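Local coordinates for protein farnesyl pyrophosphate synthase (Pseudomonas aeruginosa, PDB 3ZOU) that probably catalyses the condensation of geranyl diphosphate with isopentenyl diphosphate to farnesyl diphosphate, the precursor of longer isoprenoids, at residues G216-V221 against Y290-R295; D223-V228 against T249-L254; L120-L125 against E140-L145. All blocks are in the same frame, centred on the assembly; numbering follows the deposited sequence.

Contact 1 (G216-V221 against Y290-R295). With 6H6 (3-(2-oxo-1,3-benzoxazol-3(2H)-yl)propanoic acid), chain G.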
loop_
_atom_site.group_PDB
_atom_site.type_symbol
_atom_site.label_atom_id
_atom_site.label_comp_id
_atom_site.label_asym_id
_atom_site.label_seq_id
_atom_site.Cartn_x
_atom_site.Cartn_y
_atom_site.Cartn_z
ATOM N N GLY A 216 1.585 -12.239 20.299
ATOM C CA GLY A 216 0.953 -10.917 20.045
ATOM C C GLY A 216 0.070 -10.468 21.186
ATOM O O GLY A 216 0.152 -9.354 21.645
ATOM N N LEU A 217 -0.701 -11.387 21.738
ATOM C CA LEU A 217 -1.515 -11.077 22.868
ATOM C C LEU A 217 -0.689 -10.924 24.132
ATOM O O LEU A 217 -0.908 -10.039 24.963
ATOM C CB LEU A 217 -2.620 -12.118 23.080
ATOM C CG LEU A 217 -3.831 -12.093 22.185
ATOM C CD1 LEU A 217 -4.834 -13.054 22.897
ATOM C CD2 LEU A 217 -4.441 -10.701 22.091
ATOM N N ALA A 218 0.296 -11.817 24.299
ATOM C CA ALA A 218 1.172 -11.694 25.491
ATOM C C ALA A 218 1.800 -10.325 25.655
ATOM O O ALA A 218 1.863 -9.768 26.775
ATOM C CB ALA A 218 2.223 -12.786 25.450
ATOM N N PHE A 219 2.254 -9.732 24.550
ATOM C CA PHE A 219 2.803 -8.450 24.572
ATOM C C PHE A 219 1.828 -7.410 25.117
ATOM O O PHE A 219 2.207 -6.569 25.928
ATOM C CB PHE A 219 3.191 -7.959 23.199
ATOM C CG PHE A 219 3.918 -6.662 23.275
ATOM C CD1 PHE A 219 5.218 -6.630 23.798
ATOM C CD2 PHE A 219 3.308 -5.455 22.923
ATOM C CE1 PHE A 219 5.912 -5.419 23.939
ATOM C CE2 PHE A 219 4.006 -4.243 23.034
ATOM C CZ PHE A 219 5.304 -4.231 23.565
ATOM N N GLN A 220 0.584 -7.518 24.679
ATOM C CA GLN A 220 -0.408 -6.537 25.083
ATOM C C GLN A 220 -0.792 -6.700 26.565
ATOM O O GLN A 220 -0.972 -5.703 27.276
ATOM C CB GLN A 220 -1.648 -6.636 24.197
ATOM C CG GLN A 220 -1.341 -6.262 22.761
ATOM C CD GLN A 220 -0.856 -4.833 22.600
ATOM O OE1 GLN A 220 -1.203 -3.919 23.364
ATOM N NE2 GLN A 220 0.058 -4.632 21.648
ATOM N N VAL A 221 -0.906 -7.951 26.982
ATOM C CA VAL A 221 -1.206 -8.241 28.412
ATOM C C VAL A 221 -0.092 -7.709 29.288
ATOM O O VAL A 221 -0.326 -6.970 30.303
ATOM C CB VAL A 221 -1.456 -9.732 28.639
ATOM C CG1 VAL A 221 -1.696 -10.000 30.150
ATOM C CG2 VAL A 221 -2.593 -10.277 27.793
ATOM N N TYR A 290 10.968 -13.606 26.988
ATOM C CA TYR A 290 11.336 -12.212 27.196
ATOM C C TYR A 290 10.103 -11.300 27.359
ATOM O O TYR A 290 10.073 -10.424 28.215
ATOM C CB TYR A 290 12.171 -11.694 26.025
ATOM C CG TYR A 290 12.350 -10.217 26.052
ATOM C CD1 TYR A 290 13.313 -9.619 26.866
ATOM C CD2 TYR A 290 11.550 -9.395 25.237
ATOM C CE1 TYR A 290 13.455 -8.235 26.919
ATOM C CE2 TYR A 290 11.673 -8.032 25.315
ATOM C CZ TYR A 290 12.622 -7.470 26.174
ATOM O OH TYR A 290 12.756 -6.073 26.199
ATOM N N ILE A 291 9.099 -11.562 26.509
ATOM C CA ILE A 291 7.927 -10.695 26.466
ATOM C C ILE A 291 7.216 -10.630 27.832
ATOM O O ILE A 291 6.844 -9.557 28.289
ATOM C CB ILE A 291 6.941 -11.158 25.380
ATOM C CG1 ILE A 291 7.477 -10.831 23.986
ATOM C CG2 ILE A 291 5.591 -10.508 25.543
ATOM C CD1 ILE A 291 6.823 -11.619 22.910
ATOM N N VAL A 292 7.139 -11.759 28.506
ATOM C CA VAL A 292 6.456 -11.768 29.778
ATOM C C VAL A 292 7.381 -11.563 30.979
ATOM O O VAL A 292 6.910 -11.312 32.085
ATOM C CB VAL A 292 5.593 -13.035 29.955
ATOM C CG1 VAL A 292 4.596 -13.116 28.826
ATOM C CG2 VAL A 292 6.422 -14.341 30.044
ATOM N N GLU A 293 8.691 -11.694 30.775
ATOM C CA GLU A 293 9.630 -11.438 31.851
ATOM C C GLU A 293 10.060 -10.026 32.002
ATOM O O GLU A 293 10.711 -9.652 33.032
ATOM C CB GLU A 293 10.863 -12.352 31.718
ATOM C CG GLU A 293 10.596 -13.833 31.911
ATOM C CD GLU A 293 11.825 -14.697 31.702
ATOM O OE1 GLU A 293 12.996 -14.152 31.698
ATOM O OE2 GLU A 293 11.663 -15.912 31.447
ATOM N N ARG A 294 9.774 -9.184 31.008
ATOM C CA ARG A 294 10.200 -7.800 31.124
ATOM C C ARG A 294 9.523 -7.072 32.311
ATOM O O ARG A 294 8.377 -7.306 32.677
ATOM C CB ARG A 294 10.173 -7.063 29.780
ATOM C CG ARG A 294 8.824 -6.871 29.196
ATOM C CD ARG A 294 8.803 -6.773 27.661
ATOM N NE ARG A 294 7.396 -6.991 27.327
ATOM C CZ ARG A 294 6.525 -6.019 27.160
ATOM N NH1 ARG A 294 6.917 -4.746 27.289
ATOM N NH2 ARG A 294 5.235 -6.310 26.960
ATOM N N ARG A 295 10.364 -6.262 32.975
ATOM C CA ARG A 295 10.042 -5.555 34.220
ATOM C C ARG A 295 10.706 -4.194 34.055
ATOM O O ARG A 295 10.109 -3.344 33.412
ATOM C CB ARG A 295 10.589 -6.262 35.507
ATOM C CG ARG A 295 10.006 -7.648 35.892
ATOM C CD ARG A 295 8.496 -7.677 36.264
ATOM N NE ARG A 295 8.063 -9.040 36.563
ATOM C CZ ARG A 295 7.594 -9.926 35.673
ATOM N NH1 ARG A 295 7.471 -9.598 34.377
ATOM N NH2 ARG A 295 7.237 -11.151 36.075
HETATM O O 6H6 G . 16.836 -2.771 25.391
HETATM N N1 6H6 G . 15.211 -6.415 24.181
HETATM O O1 6H6 G . 16.715 -7.820 25.205
HETATM C C2 6H6 G . 15.791 -7.590 24.397
HETATM O O2 6H6 G . 15.224 -8.515 23.582
HETATM C C3 6H6 G . 14.257 -7.894 22.886
HETATM C C4 6H6 G . 13.386 -8.406 21.945
HETATM C C5 6H6 G . 12.499 -7.499 21.374
HETATM C C6 6H6 G . 12.503 -6.159 21.749
HETATM C C7 6H6 G . 13.375 -5.636 22.679
HETATM C C8 6H6 G . 14.254 -6.540 23.259
HETATM C C9 6H6 G . 15.598 -5.171 24.831
HETATM C C10 6H6 G . 16.818 -4.700 24.006
HETATM C C11 6H6 G . 17.210 -3.252 24.301
HETATM O OXT 6H6 G . 17.919 -2.678 23.441
#
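The guanidinium group of Arg294 lies almost parallel to the ring of Phe219, their planes only 14° apart, with Phe219 CE1 over one face of the guanidinium and toward its rim. In this all-helical isoprenoid synthase fold the pair joins the C-terminal end of the chain to helix 202-227. Arg294 NH2 comes within 3.2 Å of Phe219 CD1; NH2 and CZ both touch the CD1-CE1 side of the ring, where the two side chains cross at about a right angle.

Polar bonds hold the arginine. Its NE donates to Ile291 O (2.8 Å) in the carbonyl plane, on a lone pair, which ties the side chain back over the last helical turn; Arg294 NH2 forms a salt bridge with Asp223 OD1. The chi1 of Phe219 (-173°) turns CG away from its own backbone N and carries the end of the ring toward Arg294.

Apolar packing completes the joint. Ile291 CG2 rests against the backbone at Phe219 N (3.6 Å) and near the edge of the Phe219 ring, while Ala218 CB touches Val292 CG1 at 4.1 Å. Just before Ile291, Tyr290 has the bound benzoxazolone over one ring face, with Tyr290 OH 3.2 Å from N1 of the fragment.

Contact 2 (D223-V228 against T249-L254). With MG (magnesium ion), chain F.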
loop_
_atom_site.group_PDB
_atom_site.type_symbol
_atom_site.label_atom_id
_atom_site.label_comp_id
_atom_site.label_asym_id
_atom_site.label_seq_id
_atom_site.Cartn_x
_atom_site.Cartn_y
_atom_site.Cartn_z
ATOM N N ASP A 223 2.170 -5.432 28.613
ATOM C CA ASP A 223 2.255 -3.967 28.567
ATOM C C ASP A 223 1.268 -3.298 29.549
ATOM O O ASP A 223 1.647 -2.323 30.231
ATOM C CB ASP A 223 1.906 -3.426 27.187
ATOM C CG ASP A 223 3.076 -3.407 26.246
ATOM O OD1 ASP A 223 4.178 -3.890 26.611
ATOM O OD2 ASP A 223 2.894 -2.956 25.064
ATOM N N ASP A 224 0.060 -3.841 29.605
ATOM C CA ASP A 224 -0.994 -3.367 30.488
ATOM C C ASP A 224 -0.535 -3.567 31.931
ATOM O O ASP A 224 -0.729 -2.679 32.792
ATOM C CB ASP A 224 -2.338 -4.061 30.298
ATOM C CG ASP A 224 -3.095 -3.600 29.038
ATOM O OD1 ASP A 224 -2.565 -2.734 28.346
ATOM O OD2 ASP A 224 -4.198 -4.139 28.837
ATOM N N ILE A 225 0.077 -4.716 32.218
ATOM C CA ILE A 225 0.504 -5.001 33.571
ATOM C C ILE A 225 1.561 -4.001 33.974
ATOM O O ILE A 225 1.488 -3.440 35.075
ATOM C CB ILE A 225 1.019 -6.429 33.703
ATOM C CG1 ILE A 225 -0.121 -7.422 33.617
ATOM C CG2 ILE A 225 1.850 -6.590 35.007
ATOM C CD1 ILE A 225 0.290 -8.821 33.300
ATOM N N LEU A 226 2.542 -3.751 33.109
ATOM C CA LEU A 226 3.620 -2.843 33.411
ATOM C C LEU A 226 3.143 -1.391 33.588
ATOM O O LEU A 226 3.704 -0.639 34.387
ATOM C CB LEU A 226 4.711 -2.941 32.338
ATOM C CG LEU A 226 5.491 -4.245 32.341
ATOM C CD1 LEU A 226 6.427 -4.309 31.138
ATOM C CD2 LEU A 226 6.242 -4.446 33.658
ATOM N N ASP A 227 2.139 -0.994 32.812
ATOM C CA ASP A 227 1.472 0.340 32.970
ATOM C C ASP A 227 0.857 0.564 34.367
ATOM O O ASP A 227 0.958 1.661 34.915
ATOM C CB ASP A 227 0.374 0.508 31.942
ATOM C CG ASP A 227 0.897 0.875 30.575
ATOM O OD1 ASP A 227 2.119 1.099 30.421
ATOM O OD2 ASP A 227 0.071 0.926 29.638
ATOM N N VAL A 228 0.228 -0.469 34.929
ATOM C CA VAL A 228 -0.177 -0.461 36.352
ATOM C C VAL A 228 1.050 -0.367 37.257
ATOM O O VAL A 228 1.745 -1.360 37.478
ATOM C CB VAL A 228 -1.007 -1.724 36.698
ATOM C CG1 VAL A 228 -1.428 -1.754 38.171
ATOM C CG2 VAL A 228 -2.256 -1.780 35.832
ATOM N N THR A 249 -8.426 -2.400 30.501
ATOM C CA THR A 249 -7.109 -3.054 30.349
ATOM C C THR A 249 -7.200 -4.460 30.845
ATOM O O THR A 249 -8.165 -4.851 31.485
ATOM C CB THR A 249 -6.070 -2.327 31.178
ATOM O OG1 THR A 249 -6.441 -2.435 32.564
ATOM C CG2 THR A 249 -5.983 -0.836 30.782
ATOM N N TYR A 250 -6.190 -5.284 30.566
ATOM C CA TYR A 250 -6.240 -6.620 31.083
ATOM C C TYR A 250 -6.315 -6.690 32.642
ATOM O O TYR A 250 -7.092 -7.483 33.130
ATOM C CB TYR A 250 -5.104 -7.507 30.500
ATOM C CG TYR A 250 -5.374 -7.919 29.086
ATOM C CD1 TYR A 250 -6.257 -8.941 28.790
ATOM C CD2 TYR A 250 -4.747 -7.283 28.034
ATOM C CE1 TYR A 250 -6.539 -9.301 27.505
ATOM C CE2 TYR A 250 -5.017 -7.655 26.736
ATOM C CZ TYR A 250 -5.917 -8.670 26.497
ATOM O OH TYR A 250 -6.178 -9.093 25.226
ATOM N N PRO A 251 -5.507 -5.897 33.349
ATOM C CA PRO A 251 -5.682 -5.862 34.834
ATOM C C PRO A 251 -7.080 -5.456 35.285
ATOM O O PRO A 251 -7.636 -6.077 36.230
ATOM C CB PRO A 251 -4.638 -4.846 35.280
ATOM C CG PRO A 251 -3.546 -5.002 34.265
ATOM C CD PRO A 251 -4.312 -5.161 32.959
ATOM N N ALA A 252 -7.685 -4.489 34.594
ATOM C CA ALA A 252 -9.063 -4.061 34.994
ATOM C C ALA A 252 -10.043 -5.166 34.755
ATOM O O ALA A 252 -10.995 -5.380 35.535
ATOM C CB ALA A 252 -9.478 -2.807 34.255
ATOM N N LEU A 253 -9.837 -5.937 33.693
ATOM C CA LEU A 253 -10.816 -6.919 33.300
ATOM C C LEU A 253 -10.735 -8.203 34.060
ATOM O O LEU A 253 -11.751 -8.792 34.459
ATOM C CB LEU A 253 -10.670 -7.242 31.806
ATOM C CG LEU A 253 -11.266 -6.239 30.851
ATOM C CD1 LEU A 253 -10.790 -6.567 29.442
ATOM C CD2 LEU A 253 -12.776 -6.252 30.900
ATOM N N LEU A 254 -9.494 -8.623 34.331
ATOM C CA LEU A 254 -9.236 -9.896 34.905
ATOM C C LEU A 254 -8.868 -9.808 36.407
ATOM O O LEU A 254 -8.972 -10.805 37.093
ATOM C CB LEU A 254 -8.044 -10.520 34.153
ATOM C CG LEU A 254 -8.341 -10.856 32.689
ATOM C CD1 LEU A 254 -7.074 -11.465 32.101
ATOM C CD2 LEU A 254 -9.467 -11.856 32.527
HETATM MG MG MG F . -3.170 -2.008 26.428
HETATM O O HOH W 1 -5.058 -3.569 26.456
HETATM O O HOH W 2 -1.195 -0.973 26.271
HETATM O O HOH W 3 -2.239 -3.651 25.782
HETATM O O HOH W 4 -3.972 -0.349 27.544
HETATM O O HOH W 5 -3.471 -1.268 24.678
#
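Asp224 OD2, facing the start of helix 250-254, takes two hydrogen bonds: one from Tyr250 N (2.9 Å, 168° at the hydrogen) and one donated by water 1 at 2.6 Å. The amide reaches OD2 on its anti side, 21° out of the carboxylate plane. The other oxygen, Asp224 OD1, binds a magnesium ion at 2.1 Å, and five waters complete a six-ligand shell. Water 1 is itself a ligand of the magnesium, though farther from it than the other four waters, so the carboxylate touches the metal directly through OD1 and indirectly through OD2.

Asp224 belongs to the sequence Asp223-Asp224-Ile225-Leu226-Asp227, the second aspartate-rich DDxxD motif of the trans-prenyltransferases, at the C-terminal end of helix 202-227. The short helix 250-254 crosses this end almost perpendicularly, with the axes 9.4 Å apart. Thr249 is its N-cap: chi1 of 63° swings the hydroxyl back over the first turn, where OG1 accepts from Ala252 N at 3.1 Å.

Pro251 fills the angle between the helices. Its CD lies 3.5 Å from Asp224 CB, and its CG packs against Val228 CG2 at 3.8 Å and, more loosely, against Ile225. The Tyr250 ring passes obliquely by Asp224 OD2, and the hydroxyl, Tyr250 OH, makes a weak hydrogen bond with Glu175.

The Tyr250 amide and water 1, both on OD2, probably help fix the rotation that presents OD1 to the magnesium. With geranyl diphosphate about 9 Å from the Asp224 side chain, some of the waters may give way to diphosphate oxygens in a more closed complex, as in related prenyltransferases.

Contact 3 (L120-L125 against E140-L145)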
loop_
_atom_site.group_PDB
_atom_site.type_symbol
_atom_site.label_atom_id
_atom_site.label_comp_id
_atom_site.label_asym_id
_atom_site.label_seq_id
_atom_site.Cartn_x
_atom_site.Cartn_y
_atom_site.Cartn_z
ATOM N N LEU A 120 6.107 1.145 -0.799
ATOM C CA LEU A 120 7.460 0.569 -0.827
ATOM C C LEU A 120 7.484 -0.825 -0.273
ATOM O O LEU A 120 8.283 -1.656 -0.706
ATOM C CB LEU A 120 8.397 1.472 -0.116
ATOM C CG LEU A 120 9.880 1.126 -0.057
ATOM C CD1 LEU A 120 10.401 1.058 -1.464
ATOM C CD2 LEU A 120 10.591 2.219 0.725
ATOM N N ALA A 121 6.728 -1.074 0.785
ATOM C CA ALA A 121 6.690 -2.400 1.408
ATOM C C ALA A 121 6.374 -3.438 0.326
ATOM O O ALA A 121 6.937 -4.544 0.278
ATOM C CB ALA A 121 5.720 -2.456 2.549
ATOM N N PHE A 122 5.358 -3.154 -0.480
ATOM C CA PHE A 122 4.866 -4.066 -1.528
ATOM C C PHE A 122 5.858 -4.135 -2.694
ATOM O O PHE A 122 6.147 -5.215 -3.197
ATOM C CB PHE A 122 3.421 -3.686 -1.961
ATOM C CG PHE A 122 2.439 -3.889 -0.844
ATOM C CD1 PHE A 122 2.154 -5.168 -0.398
ATOM C CD2 PHE A 122 1.832 -2.849 -0.219
ATOM C CE1 PHE A 122 1.200 -5.356 0.614
ATOM C CE2 PHE A 122 0.891 -3.038 0.792
ATOM C CZ PHE A 122 0.633 -4.291 1.238
ATOM N N GLU A 123 6.503 -3.001 -3.012
ATOM C CA GLU A 123 7.560 -3.020 -4.002
ATOM C C GLU A 123 8.684 -3.958 -3.609
ATOM O O GLU A 123 9.164 -4.704 -4.452
ATOM C CB GLU A 123 8.129 -1.581 -4.183
ATOM C CG GLU A 123 9.184 -1.527 -5.291
ATOM C CD GLU A 123 9.732 -0.140 -5.477
ATOM O OE1 GLU A 123 9.141 0.881 -5.106
ATOM O OE2 GLU A 123 10.884 -0.085 -5.969
ATOM N N VAL A 124 9.124 -3.890 -2.364
ATOM C CA VAL A 124 10.246 -4.695 -1.883
ATOM C C VAL A 124 9.943 -6.184 -2.016
ATOM O O VAL A 124 10.808 -6.986 -2.386
ATOM C CB VAL A 124 10.590 -4.282 -0.465
ATOM C CG1 VAL A 124 11.374 -5.306 0.300
ATOM C CG2 VAL A 124 11.336 -2.971 -0.523
ATOM N N LEU A 125 8.727 -6.607 -1.719
ATOM C CA LEU A 125 8.380 -8.030 -1.821
ATOM C C LEU A 125 8.227 -8.492 -3.227
ATOM O O LEU A 125 8.395 -9.683 -3.503
ATOM C CB LEU A 125 7.090 -8.360 -1.029
ATOM C CG LEU A 125 7.168 -8.222 0.442
ATOM C CD1 LEU A 125 5.801 -8.579 1.058
ATOM C CD2 LEU A 125 8.239 -9.163 0.981
ATOM N N GLU A 140 2.682 -15.300 -2.516
ATOM C CA GLU A 140 2.072 -15.654 -1.234
ATOM C C GLU A 140 2.460 -14.660 -0.136
ATOM O O GLU A 140 1.611 -14.252 0.687
ATOM C CB GLU A 140 2.393 -17.137 -0.846
ATOM C CG GLU A 140 1.720 -17.539 0.426
ATOM C CD GLU A 140 0.199 -17.632 0.389
ATOM O OE1 GLU A 140 -0.479 -17.531 -0.693
ATOM O OE2 GLU A 140 -0.412 -17.780 1.486
ATOM N N MET A 141 3.701 -14.242 -0.141
ATOM C CA MET A 141 4.199 -13.218 0.828
ATOM C C MET A 141 3.393 -11.927 0.650
ATOM O O MET A 141 2.990 -11.293 1.605
ATOM C CB MET A 141 5.721 -12.961 0.642
ATOM C CG MET A 141 6.544 -14.172 1.040
ATOM S SD MET A 141 8.268 -13.974 0.607
ATOM C CE MET A 141 8.802 -13.047 1.986
ATOM N N LEU A 142 3.231 -11.538 -0.591
ATOM C CA LEU A 142 2.487 -10.285 -0.921
ATOM C C LEU A 142 1.030 -10.374 -0.555
ATOM O O LEU A 142 0.512 -9.452 0.037
ATOM C CB LEU A 142 2.585 -10.030 -2.397
ATOM C CG LEU A 142 3.878 -9.473 -2.805
ATOM C CD1 LEU A 142 4.327 -9.893 -4.214
ATOM C CD2 LEU A 142 3.803 -7.957 -2.744
ATOM N N THR A 143 0.393 -11.506 -0.888
ATOM C CA THR A 143 -0.976 -11.759 -0.480
ATOM C C THR A 143 -1.117 -11.629 1.000
ATOM O O THR A 143 -2.022 -10.964 1.561
ATOM C CB THR A 143 -1.396 -13.175 -0.911
ATOM O OG1 THR A 143 -1.586 -13.157 -2.303
ATOM C CG2 THR A 143 -2.697 -13.604 -0.254
ATOM N N ARG A 144 -0.242 -12.301 1.728
ATOM C CA ARG A 144 -0.408 -12.321 3.183
ATOM C C ARG A 144 -0.168 -10.958 3.772
ATOM O O ARG A 144 -0.879 -10.511 4.676
ATOM C CB ARG A 144 0.537 -13.355 3.786
ATOM C CG ARG A 144 0.097 -14.784 3.442
ATOM C CD ARG A 144 -1.006 -15.194 4.400
ATOM N NE ARG A 144 -1.638 -16.451 4.112
ATOM C CZ ARG A 144 -2.325 -17.133 5.031
ATOM N NH1 ARG A 144 -2.400 -16.684 6.303
ATOM N NH2 ARG A 144 -2.888 -18.279 4.692
ATOM N N LEU A 145 0.833 -10.235 3.278
ATOM C CA LEU A 145 1.101 -8.914 3.826
ATOM C C LEU A 145 -0.068 -7.930 3.520
ATOM O O LEU A 145 -0.436 -7.135 4.350
ATOM C CB LEU A 145 2.392 -8.343 3.308
ATOM C CG LEU A 145 2.786 -7.055 4.074
ATOM C CD1 LEU A 145 2.884 -7.236 5.566
ATOM C CD2 LEU A 145 4.110 -6.500 3.573
#
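The Phe122 ring is met at its edge by Leu142 and Leu145, while it stacks with the ring of Phe122 of the second subunit. Leu142 CD2 lies near the ring plane, 4.0 Å from Phe122 CD1. At the neighbouring atom, Phe122 CE1 comes to 4.1 Å from the backbone Leu145 C and also faces CG of that leucine. Both leucine side chains run obliquely to the ring. The CD2 methyl of Leu142 also reaches the backbone, 3.6 Å from Phe122 O. The chi2 of Leu142, 148°, lies well short of the fully staggered value.

The two segments form an antiparallel helix pair, with axes 9.9 Å apart at an angle of 161°, within the helical bundle of the prenyl synthase fold. Leu125 buries more area against the other segment than any other residue here. Its CB lies 3.7 Å from Leu142 CD2; farther out, the two branches part. CD1 meets Leu145 CD2 at 3.7 Å, methyl to methyl, the two side chains crossing at about a right angle, whereas CD2 meets Met141 CE at 4.1 Å. That last contact depends on the methionine bending at chi3 (83°), which brings its terminal methyl back to the leucine. Ala121 CB comes near the same CD2 methyl of Leu145, more loosely.

Helix 67-85 also packs against this layer, with Ala72 on Leu125 and Leu75 and Ile76 on Ala121. The dimer interface runs beside the pair: Leu142 packs on Leu139 of the second subunit, and Thr143 on its Ala126. Along helix 135-149, Arg144 NE forms a salt bridge with Glu140 OE2 at 3.2 Å.

How the contacts relate
Along the chain contact 3 closes first, and contact 2 is then nested inside the longer loop closed by contact 1. Contacts 1 and 2 share helix 202-227; their centres are about 11 Å apart, and they touch through the Arg294-Asp223 salt bridge and through Tyr250, which packs on Val221 and Leu217. The C-terminal end of the chain is thereby joined directly to the second aspartate-rich motif. Contact 3 lies across the centre of the chain, its centre about 28 Å from that of contact 1 and about 34 Å from that of contact 2. It uses helices 107-126 and 135-149 beside the second subunit, so this part of the dimer packing and the magnesium held at the second aspartate-rich motif lie on opposite sides of the chain's centre.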